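Local coordinates for protein RNA polymerase II subunit B1 CTD phosphatase RTR1 (Saccharomyces cerevisiae, PDB 5C2Y) that dephosphorylates the C-terminal domain of the largest RNA polymerase II subunit and regulates the polymerase as its phosphorylation pattern changes during transcription, at residues Glu10-Thr15 against Leu53-Arg58; Glu37-Leu42 against Val69-Leu74; Arg89-Asp92 against Asp98-Lys101; Ser133-Phe138 against Ile156-Thr161. All blocks are in the same frame, centred on the assembly; numbering follows the deposited sequence.

Overall arrangement
The four contacts belong to a helical chain without strands that binds one zinc ion. Contact 2 is the buried one; contact 1 is partly buried, and contacts 3 and 4 lie at the surface. Contacts 1 and 2 touch through helix 28-42, where L42 and I38 pack on L56, yet contact 1 is mainly apolar while contact 2 turns on one arginine close to the zinc site, hydrogen-bonded to the end of helix 28-42. Contact 4 touches contact 1 at K54 and along 57-58, shares its sulfate, and joins two loop regions by a ring edge. Contact 3, its centre about 31 Å from those of contacts 1 and 4, rests on an aspartate-to-backbone bond.

Contact 1 of 4, residues Glu10-Thr15 against Leu53-Arg58; sequences EDIKET and LKYLGR. With SO4 (sulfate ion), chain D.
I12 of helix 9-17 reaches across to Y55 and L56 of helix 50-56, and its two branches divide the work. From CB, the short branch ends at CG2, which lies at the edge of the Y55 ring, near its plane, 3.9 Å from CE2 of Y55. The longer branch leaves CB toward CG1, set beside the backbone N (chi1 -62°), and its extended second torsion carries CD1 onward to CD1 of L56, 3.4 Å away. The I12 and L56 chains meet at about a right angle, whereas I12 and Y55 run past each other in opposite directions. The next residue, K13, lies against the phenol end of the same tyrosine: CG of K13 is 3.8 Å from OH of Y55. The extended lysine chain carries NZ of K13 over the Y55 ring, but only to 6.0 Å from its centroid, 27° off the normal, a long cation-pi approach that can be at most weakly attractive. Between the helices no hydrogen bond crosses. K54 takes no part in the helix contact; its NZ donates to O2 of a sulfate ion at 2.8 Å and forms a salt bridge with E165. Y55 is further packed by I9 and L17 of helix 9-17 and meets F59 edge-to-face, while L56 rests on I38 and L42 of helix 28-42, which makes this pair part of a three-helix packing.

Contact 2 of 4, residues Glu37-Leu42 against Val69-Leu74; sequences EIIGLL and VDERNL
R72 and L42 form the firm half of this contact. NE of R72 donates to the backbone O of L42 over 3.2 Å, and the bond is almost straight, with an N-H...O angle of 178°. The acceptor lies in the guanidinium plane, at its edge, and the donor arrives nearly on the line of the L42 carbonyl bond (172°). This group is placed by a bend at the third torsion of R72 (chi3 108°), which turns the guanidinium back toward helix 28-42. L42 is the last residue of that helix, so the arginine meets a C-terminal carbonyl, where the helix dipole would probably favour a positive partner. The same guanidinium also gives hydrogen bonds to the backbone O of C78 and of C83 through NH1, and to that of S45 through NH2. C78 and C83 bind the zinc ion together with C117 and H121 in the predicted RTR1-type zinc finger; R72, with its side chain about 7 Å from the metal, is thus a second-shell residue that ties the backbone of two ligands to the end of helix 28-42. The other half is looser. I39 is buried and also packs on L68, but across this contact its CG2 meets just the carboxylate oxygen OE1 of E71, at 3.6 Å. The extended E71 chain arrives there obliquely, from the partly solvent-exposed flank of helix 62-74.

Contact 3 of 4, residues Arg89-Asp92 against Asp98-Lys101; sequences RIRD and DTTK
Two flat groups face this contact: the D98 carboxylate, met on the anti side of OD2 by the backbone N-H of D92, and the R91 guanidinium, approached obliquely by OG1 of T99. The D92 nitrogen lies 22° out of the carboxylate plane. Its bond spans 2.9 Å from N of D92 to OD2 of D98 and is close to straight (169°). The same oxygen lies 3.2 Å from CA of R91, against the backbone where R91 joins D92. The guanidinium does not pair with this carboxylate: NE of R91 stays 5.3 Å from OD2 of D98. The first torsion of R91 (chi1 59°) sets CG between the backbone N and the carbonyl carbon, and the bend at chi3 then sends NH2 to 4.1 Å from OG1 of T99, without a hydrogen bond. Y110 of helix 110-113 packs against both R91 and D98, and takes a cation-pi contact from K101. Near the start of helix 96-104, N of D98 is bonded to OG of S95, while OD1 of D92 accepts from N of F94 in an Asx turn. A helix carboxylate thus closes this short connection within the predicted RTR1-type zinc finger. The one direct hydrogen bond is made to the main chain and does not depend on the side chain of D92; R91 is not salt-bridged to D98, though its charge may still attract the carboxylate weakly.

Contact 4 of 4, residues Ser133-Phe138 against Ile156-Thr161; sequences SDEALF and IDFKVT. With SO4 (sulfate ion), chain D.
F158 meets S133 and E135 in a light, edge-on surface contact between the loop that follows helix 119-129 and the chain just beyond helix 151-157. CE1 of F158 comes 4.1 Å from CB of S133, which lies near the plane of the ring. At the same rim, CZ of F158 is 4.3 Å from OE1 of E135, again near the plane; a carboxylate beside ring hydrogens may be mildly favourable, but no hydrogen bond joins the segments. F158 is the first residue after the helix to leave helical backbone angles, and its CG lies beside the backbone N (chi1 -64°). One face of the ring carries CB of D157, 4.1 Å above the plane and offset toward the rim. The opposing loop is shaped by an ST turn: OG of S133, turned away from its own backbone N (chi1 165°), accepts from N of E135 at 2.7 Å. The turn probably helps to direct the nearly extended E135 chain toward the phenylalanine. R140 touches both S133 and F158 and also bonds to the backbone O of E135, while V143 adds apolar cover to F158. The segment also touches contact 1: CB of F158 is 4.0 Å from CA of R58. Farther along, NZ of K159 makes a weak hydrogen bond of 3.3 Å to O2 of the sulfate that K54 also binds.

Contact 1 of 4, residues Glu10-Thr15 against Leu53-Arg58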
loop_
_atom_site.group_PDB
_atom_site.type_symbol
_atom_site.label_atom_id
_atom_site.label_comp_id
_atom_site.label_asym_id
_atom_site.label_seq_id
_atom_site.Cartn_x
_atom_site.Cartn_y
_atom_site.Cartn_z
ATOM N N GLU A 10 6.894 2.285 -13.181
ATOM C CA GLU A 10 6.814 1.911 -14.575
ATOM C C GLU A 10 6.103 0.564 -14.730
ATOM O O GLU A 10 5.276 0.398 -15.638
ATOM C CB GLU A 10 8.201 1.887 -15.210
ATOM C CG GLU A 10 8.170 1.779 -16.738
ATOM C CD GLU A 10 7.376 2.899 -17.413
ATOM O OE1 GLU A 10 7.220 3.984 -16.797
ATOM O OE2 GLU A 10 6.904 2.687 -18.560
ATOM N N ASP A 11 6.413 -0.385 -13.848
ATOM C CA ASP A 11 5.721 -1.679 -13.849
ATOM C C ASP A 11 4.215 -1.508 -13.711
ATOM O O ASP A 11 3.438 -2.158 -14.402
ATOM C CB ASP A 11 6.235 -2.566 -12.720
ATOM C CG ASP A 11 7.731 -2.766 -12.780
ATOM O OD1 ASP A 11 8.383 -2.168 -13.677
ATOM O OD2 ASP A 11 8.245 -3.555 -11.955
ATOM N N ILE A 12 3.822 -0.616 -12.809
ATOM C CA ILE A 12 2.427 -0.279 -12.584
ATOM C C ILE A 12 1.785 0.343 -13.824
ATOM O O ILE A 12 0.610 0.105 -14.116
ATOM C CB ILE A 12 2.312 0.681 -11.392
ATOM C CG1 ILE A 12 2.836 -0.022 -10.146
ATOM C CG2 ILE A 12 0.901 1.111 -11.181
ATOM C CD1 ILE A 12 2.965 0.856 -8.983
ATOM N N LYS A 13 2.566 1.138 -14.550
ATOM C CA LYS A 13 2.055 1.845 -15.715
ATOM C C LYS A 13 1.948 0.887 -16.896
ATOM O O LYS A 13 0.994 0.957 -17.672
ATOM C CB LYS A 13 2.954 3.033 -16.075
ATOM C CG LYS A 13 2.795 4.302 -15.227
ATOM C CD LYS A 13 3.862 5.295 -15.654
ATOM C CE LYS A 13 3.967 6.517 -14.748
ATOM N NZ LYS A 13 5.355 7.096 -14.830
ATOM N N GLU A 14 2.923 -0.012 -17.017
ATOM C CA GLU A 14 2.983 -0.956 -18.129
ATOM C C GLU A 14 2.040 -2.141 -17.941
ATOM O O GLU A 14 1.350 -2.549 -18.875
ATOM C CB GLU A 14 4.421 -1.473 -18.328
ATOM C CG GLU A 14 5.354 -0.512 -19.087
ATOM C CD GLU A 14 6.844 -0.760 -18.798
ATOM O OE1 GLU A 14 7.151 -1.678 -17.996
ATOM O OE2 GLU A 14 7.703 -0.028 -19.362
ATOM N N THR A 15 2.008 -2.689 -16.733
ATOM C CA THR A 15 1.273 -3.919 -16.469
ATOM C C THR A 15 -0.232 -3.679 -16.276
ATOM O O THR A 15 -1.025 -4.593 -16.471
ATOM C CB THR A 15 1.841 -4.635 -15.220
ATOM O OG1 THR A 15 3.278 -4.591 -15.256
ATOM C CG2 THR A 15 1.369 -6.083 -15.139
ATOM N N LEU A 53 5.061 3.336 -3.655
ATOM C CA LEU A 53 3.991 3.188 -2.670
ATOM C C LEU A 53 3.124 4.449 -2.617
ATOM O O LEU A 53 1.898 4.351 -2.544
ATOM C CB LEU A 53 4.556 2.869 -1.290
ATOM C CG LEU A 53 3.547 2.599 -0.161
ATOM C CD1 LEU A 53 2.620 1.458 -0.492
ATOM C CD2 LEU A 53 4.253 2.282 1.119
ATOM N N LYS A 54 3.764 5.619 -2.677
ATOM C CA LYS A 54 3.071 6.898 -2.657
ATOM C C LYS A 54 2.285 7.115 -3.933
ATOM O O LYS A 54 1.137 7.565 -3.906
ATOM C CB LYS A 54 4.066 8.043 -2.467
ATOM C CG LYS A 54 4.409 8.359 -1.018
ATOM C CD LYS A 54 5.837 8.872 -0.870
ATOM C CE LYS A 54 6.053 10.237 -1.509
ATOM N NZ LYS A 54 5.411 11.331 -0.745
ATOM N N TYR A 55 2.917 6.817 -5.062
ATOM C CA TYR A 55 2.258 6.973 -6.350
ATOM C C TYR A 55 0.993 6.133 -6.385
ATOM O O TYR A 55 -0.047 6.549 -6.897
ATOM C CB TYR A 55 3.203 6.562 -7.484
ATOM C CG TYR A 55 2.531 6.347 -8.822
ATOM C CD1 TYR A 55 2.057 7.420 -9.556
ATOM C CD2 TYR A 55 2.379 5.070 -9.352
ATOM C CE1 TYR A 55 1.436 7.236 -10.770
ATOM C CE2 TYR A 55 1.764 4.880 -10.578
ATOM C CZ TYR A 55 1.301 5.969 -11.282
ATOM O OH TYR A 55 0.689 5.803 -12.504
ATOM N N LEU A 56 1.119 4.946 -5.816
ATOM C CA LEU A 56 0.094 3.918 -5.795
ATOM C C LEU A 56 -1.222 4.373 -5.170
ATOM O O LEU A 56 -2.299 3.932 -5.575
ATOM C CB LEU A 56 0.657 2.746 -5.025
ATOM C CG LEU A 56 0.177 1.332 -5.158
ATOM C CD1 LEU A 56 0.801 0.727 -6.383
ATOM C CD2 LEU A 56 0.637 0.631 -3.898
ATOM N N GLY A 57 -1.127 5.249 -4.173
ATOM C CA GLY A 57 -2.297 5.798 -3.505
ATOM C C GLY A 57 -3.452 6.309 -4.368
ATOM O O GLY A 57 -4.612 6.227 -3.941
ATOM N N ARG A 58 -3.149 6.839 -5.558
ATOM C CA ARG A 58 -4.175 7.277 -6.518
ATOM C C ARG A 58 -5.225 6.223 -6.785
ATOM O O ARG A 58 -6.378 6.549 -7.088
ATOM C CB ARG A 58 -3.573 7.627 -7.879
ATOM C CG ARG A 58 -2.508 8.634 -7.861
ATOM C CD ARG A 58 -1.522 8.335 -8.928
ATOM N NE ARG A 58 -0.455 9.310 -8.857
ATOM C CZ ARG A 58 -0.439 10.421 -9.575
ATOM N NH1 ARG A 58 -1.429 10.675 -10.431
ATOM N NH2 ARG A 58 0.572 11.266 -9.452
HETATM S S SO4 D . 5.594 13.850 -2.745
HETATM O O1 SO4 D . 6.865 13.788 -2.021
HETATM O O2 SO4 D . 4.486 13.715 -1.804
HETATM O O3 SO4 D . 5.570 12.773 -3.733
HETATM O O4 SO4 D . 5.470 15.122 -3.451
#

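Contact 2 of 4, residues Glu37-Leu42 against Val69-Leu74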
loop_
_atom_site.group_PDB
_atom_site.type_symbol
_atom_site.label_atom_id
_atom_site.label_comp_id
_atom_site.label_asym_id
_atom_site.label_seq_id
_atom_site.Cartn_x
_atom_site.Cartn_y
_atom_site.Cartn_z
ATOM N N GLU A 37 -4.972 -5.792 -11.283
ATOM C CA GLU A 37 -3.682 -5.833 -11.946
ATOM C C GLU A 37 -2.573 -5.303 -11.053
ATOM O O GLU A 37 -1.488 -5.878 -11.013
ATOM C CB GLU A 37 -3.718 -5.057 -13.265
ATOM C CG GLU A 37 -4.231 -5.901 -14.423
ATOM C CD GLU A 37 -3.341 -7.107 -14.710
ATOM O OE1 GLU A 37 -2.188 -7.128 -14.241
ATOM O OE2 GLU A 37 -3.794 -8.045 -15.393
ATOM N N ILE A 38 -2.842 -4.207 -10.347
ATOM C CA ILE A 38 -1.883 -3.680 -9.365
ATOM C C ILE A 38 -1.663 -4.669 -8.215
ATOM O O ILE A 38 -0.531 -5.013 -7.887
ATOM C CB ILE A 38 -2.351 -2.334 -8.796
ATOM C CG1 ILE A 38 -2.374 -1.280 -9.899
ATOM C CG2 ILE A 38 -1.428 -1.886 -7.708
ATOM C CD1 ILE A 38 -3.171 -0.083 -9.550
ATOM N N ILE A 39 -2.759 -5.133 -7.617
ATOM C CA ILE A 39 -2.690 -6.109 -6.533
ATOM C C ILE A 39 -2.027 -7.407 -6.983
ATOM O O ILE A 39 -1.330 -8.053 -6.201
ATOM C CB ILE A 39 -4.082 -6.399 -5.970
ATOM C CG1 ILE A 39 -4.638 -5.126 -5.331
ATOM C CG2 ILE A 39 -4.028 -7.514 -4.952
ATOM C CD1 ILE A 39 -5.917 -5.329 -4.612
ATOM N N GLY A 40 -2.219 -7.781 -8.248
ATOM C CA GLY A 40 -1.487 -8.901 -8.798
ATOM C C GLY A 40 0.004 -8.621 -8.719
ATOM O O GLY A 40 0.815 -9.501 -8.467
ATOM N N LEU A 41 0.371 -7.367 -8.923
ATOM C CA LEU A 41 1.771 -6.968 -8.931
ATOM C C LEU A 41 2.371 -6.919 -7.519
ATOM O O LEU A 41 3.560 -7.193 -7.319
ATOM C CB LEU A 41 1.902 -5.606 -9.609
ATOM C CG LEU A 41 3.033 -5.335 -10.594
ATOM C CD1 LEU A 41 2.849 -6.142 -11.843
ATOM C CD2 LEU A 41 3.031 -3.867 -10.931
ATOM N N LEU A 42 1.554 -6.586 -6.528
ATOM C CA LEU A 42 2.090 -6.359 -5.195
ATOM C C LEU A 42 1.801 -7.466 -4.197
ATOM O O LEU A 42 2.214 -7.362 -3.041
ATOM C CB LEU A 42 1.562 -5.040 -4.642
ATOM C CG LEU A 42 2.167 -3.777 -5.242
ATOM C CD1 LEU A 42 1.874 -2.597 -4.349
ATOM C CD2 LEU A 42 3.638 -3.937 -5.394
ATOM N N VAL A 69 -3.457 -6.224 1.899
ATOM C CA VAL A 69 -2.769 -6.669 3.107
ATOM C C VAL A 69 -3.118 -8.111 3.401
ATOM O O VAL A 69 -2.244 -8.906 3.749
ATOM C CB VAL A 69 -3.135 -5.767 4.315
ATOM C CG1 VAL A 69 -2.874 -6.463 5.653
ATOM C CG2 VAL A 69 -2.380 -4.451 4.221
ATOM N N ASP A 70 -4.395 -8.450 3.229
ATOM C CA ASP A 70 -4.853 -9.823 3.393
ATOM C C ASP A 70 -4.244 -10.758 2.355
ATOM O O ASP A 70 -3.817 -11.867 2.676
ATOM C CB ASP A 70 -6.381 -9.881 3.348
ATOM C CG ASP A 70 -7.014 -9.261 4.586
ATOM O OD1 ASP A 70 -6.354 -9.266 5.639
ATOM O OD2 ASP A 70 -8.157 -8.758 4.521
ATOM N N GLU A 71 -4.183 -10.334 1.109
ATOM C CA GLU A 71 -3.637 -11.236 0.114
ATOM C C GLU A 71 -2.116 -11.359 0.223
ATOM O O GLU A 71 -1.567 -12.394 -0.146
ATOM C CB GLU A 71 -4.026 -10.796 -1.288
ATOM C CG GLU A 71 -3.553 -11.757 -2.353
ATOM C CD GLU A 71 -4.249 -11.531 -3.656
ATOM O OE1 GLU A 71 -5.166 -10.687 -3.669
ATOM O OE2 GLU A 71 -3.889 -12.193 -4.657
ATOM N N ARG A 72 -1.428 -10.325 0.710
ATOM C CA ARG A 72 0.004 -10.458 1.033
ATOM C C ARG A 72 0.217 -11.509 2.126
ATOM O O ARG A 72 1.033 -12.422 1.980
ATOM C CB ARG A 72 0.615 -9.139 1.515
ATOM C CG ARG A 72 0.666 -7.976 0.527
ATOM C CD ARG A 72 1.732 -6.967 0.961
ATOM N NE ARG A 72 2.870 -7.038 0.057
ATOM C CZ ARG A 72 4.137 -6.976 0.436
ATOM N NH1 ARG A 72 4.432 -6.841 1.714
ATOM N NH2 ARG A 72 5.104 -7.060 -0.475
ATOM N N ASN A 73 -0.520 -11.352 3.224
ATOM C CA ASN A 73 -0.465 -12.274 4.345
ATOM C C ASN A 73 -0.695 -13.727 3.934
ATOM O O ASN A 73 -0.044 -14.647 4.432
ATOM C CB ASN A 73 -1.496 -11.877 5.396
ATOM C CG ASN A 73 -1.057 -10.685 6.234
ATOM O OD1 ASN A 73 -1.870 -10.072 6.928
ATOM N ND2 ASN A 73 0.228 -10.350 6.169
ATOM N N LEU A 74 -1.641 -13.911 3.025
ATOM C CA LEU A 74 -1.950 -15.202 2.420
ATOM C C LEU A 74 -0.754 -15.788 1.683
ATOM O O LEU A 74 -0.504 -16.992 1.716
ATOM C CB LEU A 74 -3.101 -15.024 1.442
ATOM C CG LEU A 74 -4.091 -16.133 1.144
ATOM C CD1 LEU A 74 -5.112 -16.191 2.258
ATOM C CD2 LEU A 74 -4.744 -15.814 -0.185
#

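Contact 3 of 4, residues Arg89-Asp92 against Asp98-Lys101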
loop_
_atom_site.group_PDB
_atom_site.type_symbol
_atom_site.label_atom_id
_atom_site.label_comp_id
_atom_site.label_asym_id
_atom_site.label_seq_id
_atom_site.Cartn_x
_atom_site.Cartn_y
_atom_site.Cartn_z
ATOM N N ARG A 89 3.899 -13.875 13.359
ATOM C CA ARG A 89 3.120 -15.035 13.771
ATOM C C ARG A 89 2.147 -15.451 12.671
ATOM O O ARG A 89 1.500 -14.601 12.081
ATOM C CB ARG A 89 2.359 -14.736 15.073
ATOM C CG ARG A 89 3.220 -14.159 16.208
ATOM C CD ARG A 89 4.334 -15.119 16.686
ATOM N NE ARG A 89 3.830 -16.387 17.226
ATOM C CZ ARG A 89 4.602 -17.365 17.694
ATOM N NH1 ARG A 89 5.921 -17.240 17.679
ATOM N NH2 ARG A 89 4.060 -18.482 18.164
ATOM N N ILE A 90 2.035 -16.749 12.391
ATOM C CA ILE A 90 1.082 -17.205 11.380
ATOM C C ILE A 90 -0.311 -17.245 11.965
ATOM O O ILE A 90 -0.480 -17.360 13.189
ATOM C CB ILE A 90 1.401 -18.611 10.831
ATOM C CG1 ILE A 90 1.413 -19.633 11.972
ATOM C CG2 ILE A 90 2.711 -18.608 10.038
ATOM C CD1 ILE A 90 2.078 -20.954 11.605
ATOM N N ARG A 91 -1.306 -17.128 11.089
ATOM C CA ARG A 91 -2.693 -17.288 11.473
ATOM C C ARG A 91 -3.470 -18.015 10.396
ATOM O O ARG A 91 -3.163 -17.916 9.203
ATOM C CB ARG A 91 -3.350 -15.944 11.776
ATOM C CG ARG A 91 -3.341 -14.949 10.646
ATOM C CD ARG A 91 -4.244 -13.783 10.987
ATOM N NE ARG A 91 -5.642 -14.202 11.011
ATOM C CZ ARG A 91 -6.516 -13.941 10.038
ATOM N NH1 ARG A 91 -6.143 -13.243 8.969
ATOM N NH2 ARG A 91 -7.771 -14.368 10.134
ATOM N N ASP A 92 -4.474 -18.753 10.852
ATOM C CA ASP A 92 -5.367 -19.529 10.025
ATOM C C ASP A 92 -6.597 -18.672 9.699
ATOM O O ASP A 92 -7.339 -18.285 10.599
ATOM C CB ASP A 92 -5.738 -20.804 10.781
ATOM C CG ASP A 92 -6.575 -21.734 9.983
ATOM O OD1 ASP A 92 -6.928 -21.405 8.832
ATOM O OD2 ASP A 92 -6.874 -22.828 10.500
ATOM N N ASP A 98 -8.109 -18.038 16.216
ATOM C CA ASP A 98 -7.174 -17.024 15.745
ATOM C C ASP A 98 -7.898 -15.689 15.596
ATOM O O ASP A 98 -7.355 -14.642 15.921
ATOM C CB ASP A 98 -6.514 -17.454 14.429
ATOM C CG ASP A 98 -5.397 -18.478 14.641
ATOM O OD1 ASP A 98 -5.324 -19.094 15.733
ATOM O OD2 ASP A 98 -4.569 -18.672 13.723
ATOM N N THR A 99 -9.135 -15.731 15.126
ATOM C CA THR A 99 -9.919 -14.515 14.994
ATOM C C THR A 99 -10.232 -13.950 16.377
ATOM O O THR A 99 -10.104 -12.748 16.600
ATOM C CB THR A 99 -11.214 -14.774 14.192
ATOM O OG1 THR A 99 -10.881 -14.898 12.801
ATOM C CG2 THR A 99 -12.234 -13.630 14.393
ATOM N N THR A 100 -10.606 -14.833 17.304
ATOM C CA THR A 100 -10.891 -14.456 18.689
ATOM C C THR A 100 -9.695 -13.807 19.378
ATOM O O THR A 100 -9.873 -12.834 20.109
ATOM C CB THR A 100 -11.328 -15.675 19.537
ATOM O OG1 THR A 100 -12.467 -16.297 18.936
ATOM C CG2 THR A 100 -11.717 -15.244 20.925
ATOM N N LYS A 101 -8.488 -14.344 19.151
ATOM C CA LYS A 101 -7.269 -13.862 19.811
ATOM C C LYS A 101 -6.981 -12.400 19.516
ATOM O O LYS A 101 -6.578 -11.637 20.397
ATOM C CB LYS A 101 -6.056 -14.693 19.391
ATOM C CG LYS A 101 -5.898 -15.994 20.166
ATOM C CD LYS A 101 -4.732 -16.814 19.670
ATOM C CE LYS A 101 -3.448 -16.061 19.825
ATOM N NZ LYS A 101 -2.327 -16.896 19.329
#

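Contact 4 of 4, residues Ser133-Phe138 against Ile156-Thr161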
loop_
_atom_site.group_PDB
_atom_site.type_symbol
_atom_site.label_atom_id
_atom_site.label_comp_id
_atom_site.label_asym_id
_atom_site.label_seq_id
_atom_site.Cartn_x
_atom_site.Cartn_y
_atom_site.Cartn_z
ATOM N N SER A 133 -8.301 7.710 -0.140
ATOM C CA SER A 133 -9.648 8.161 -0.388
ATOM C C SER A 133 -10.636 7.027 -0.478
ATOM O O SER A 133 -10.321 5.978 -1.043
ATOM C CB SER A 133 -9.705 8.938 -1.677
ATOM O OG SER A 133 -11.062 9.056 -2.054
ATOM N N ASP A 134 -11.850 7.250 0.030
ATOM C CA ASP A 134 -12.958 6.296 -0.141
ATOM C C ASP A 134 -13.634 6.398 -1.520
ATOM O O ASP A 134 -14.539 5.633 -1.853
ATOM C CB ASP A 134 -14.011 6.500 0.947
ATOM C CG ASP A 134 -13.468 6.258 2.321
ATOM O OD1 ASP A 134 -13.361 5.075 2.723
ATOM O OD2 ASP A 134 -13.143 7.260 2.997
ATOM N N GLU A 135 -13.210 7.364 -2.313
ATOM C CA GLU A 135 -13.775 7.533 -3.633
ATOM C C GLU A 135 -13.330 6.368 -4.497
ATOM O O GLU A 135 -12.145 6.027 -4.506
ATOM C CB GLU A 135 -13.314 8.861 -4.218
ATOM C CG GLU A 135 -14.126 9.397 -5.373
ATOM C CD GLU A 135 -13.454 10.622 -5.990
ATOM O OE1 GLU A 135 -12.459 11.102 -5.391
ATOM O OE2 GLU A 135 -13.902 11.081 -7.070
ATOM N N ALA A 136 -14.263 5.745 -5.211
ATOM C CA ALA A 136 -13.916 4.606 -6.063
ATOM C C ALA A 136 -13.025 5.040 -7.219
ATOM O O ALA A 136 -13.113 6.168 -7.721
ATOM C CB ALA A 136 -15.153 3.924 -6.592
ATOM N N LEU A 137 -12.164 4.123 -7.634
ATOM C CA LEU A 137 -11.150 4.426 -8.619
ATOM C C LEU A 137 -11.726 4.963 -9.923
ATOM O O LEU A 137 -11.203 5.930 -10.471
ATOM C CB LEU A 137 -10.311 3.184 -8.893
ATOM C CG LEU A 137 -9.388 3.279 -10.095
ATOM C CD1 LEU A 137 -8.397 4.414 -9.902
ATOM C CD2 LEU A 137 -8.689 1.933 -10.283
ATOM N N PHE A 138 -12.802 4.352 -10.408
ATOM C CA PHE A 138 -13.390 4.760 -11.675
ATOM C C PHE A 138 -13.905 6.203 -11.606
ATOM O O PHE A 138 -13.935 6.906 -12.619
ATOM C CB PHE A 138 -14.515 3.800 -12.080
ATOM C CG PHE A 138 -15.856 4.139 -11.490
ATOM C CD1 PHE A 138 -16.102 3.954 -10.139
ATOM C CD2 PHE A 138 -16.884 4.617 -12.297
ATOM C CE1 PHE A 138 -17.348 4.259 -9.588
ATOM C CE2 PHE A 138 -18.134 4.926 -11.755
ATOM C CZ PHE A 138 -18.359 4.749 -10.398
ATOM N N ILE A 156 -1.659 16.138 -5.960
ATOM C CA ILE A 156 -1.997 16.810 -4.716
ATOM C C ILE A 156 -3.242 16.202 -4.080
ATOM O O ILE A 156 -3.299 16.003 -2.862
ATOM C CB ILE A 156 -2.207 18.310 -4.956
ATOM C CG1 ILE A 156 -0.910 18.922 -5.492
ATOM C CG2 ILE A 156 -2.646 19.002 -3.688
ATOM C CD1 ILE A 156 -1.012 20.389 -5.821
ATOM N N ASP A 157 -4.230 15.885 -4.907
ATOM C CA ASP A 157 -5.474 15.313 -4.406
ATOM C C ASP A 157 -5.307 13.915 -3.824
ATOM O O ASP A 157 -6.133 13.462 -3.037
ATOM C CB ASP A 157 -6.505 15.285 -5.522
ATOM C CG ASP A 157 -7.022 16.664 -5.854
ATOM O OD1 ASP A 157 -7.220 17.471 -4.911
ATOM O OD2 ASP A 157 -7.205 16.944 -7.056
ATOM N N PHE A 158 -4.240 13.232 -4.222
ATOM C CA PHE A 158 -4.005 11.874 -3.771
ATOM C C PHE A 158 -2.618 11.739 -3.180
ATOM O O PHE A 158 -2.062 10.648 -3.114
ATOM C CB PHE A 158 -4.222 10.899 -4.923
ATOM C CG PHE A 158 -5.635 10.887 -5.416
ATOM C CD1 PHE A 158 -6.657 10.443 -4.590
ATOM C CD2 PHE A 158 -5.950 11.357 -6.675
ATOM C CE1 PHE A 158 -7.970 10.449 -5.021
ATOM C CE2 PHE A 158 -7.260 11.367 -7.115
ATOM C CZ PHE A 158 -8.275 10.910 -6.286
ATOM N N LYS A 159 -2.077 12.874 -2.749
ATOM C CA LYS A 159 -0.888 12.906 -1.906
ATOM C C LYS A 159 -1.056 11.972 -0.723
ATOM O O LYS A 159 -2.106 11.963 -0.063
ATOM C CB LYS A 159 -0.612 14.329 -1.404
ATOM C CG LYS A 159 0.615 14.470 -0.519
ATOM C CD LYS A 159 1.060 15.926 -0.418
ATOM C CE LYS A 159 2.397 16.019 0.296
ATOM N NZ LYS A 159 3.453 16.605 -0.571
ATOM N N VAL A 160 -0.016 11.177 -0.485
ATOM C CA VAL A 160 0.075 10.316 0.675
ATOM C C VAL A 160 1.412 10.610 1.319
ATOM O O VAL A 160 2.415 10.693 0.625
ATOM C CB VAL A 160 -0.033 8.818 0.304
ATOM C CG1 VAL A 160 0.056 7.968 1.529
ATOM C CG2 VAL A 160 -1.350 8.531 -0.383
ATOM N N THR A 161 1.417 10.815 2.632
ATOM C CA THR A 161 2.650 10.996 3.388
ATOM C C THR A 161 2.973 9.703 4.125
ATOM O O THR A 161 2.130 9.176 4.849
ATOM C CB THR A 161 2.538 12.140 4.426
ATOM O OG1 THR A 161 2.402 13.406 3.766
ATOM C CG2 THR A 161 3.752 12.168 5.307
HETATM S S SO4 D . 5.594 13.850 -2.745
HETATM O O1 SO4 D . 6.865 13.788 -2.021
HETATM O O2 SO4 D . 4.486 13.715 -1.804
HETATM O O3 SO4 D . 5.570 12.773 -3.733
HETATM O O4 SO4 D . 5.470 15.122 -3.451
#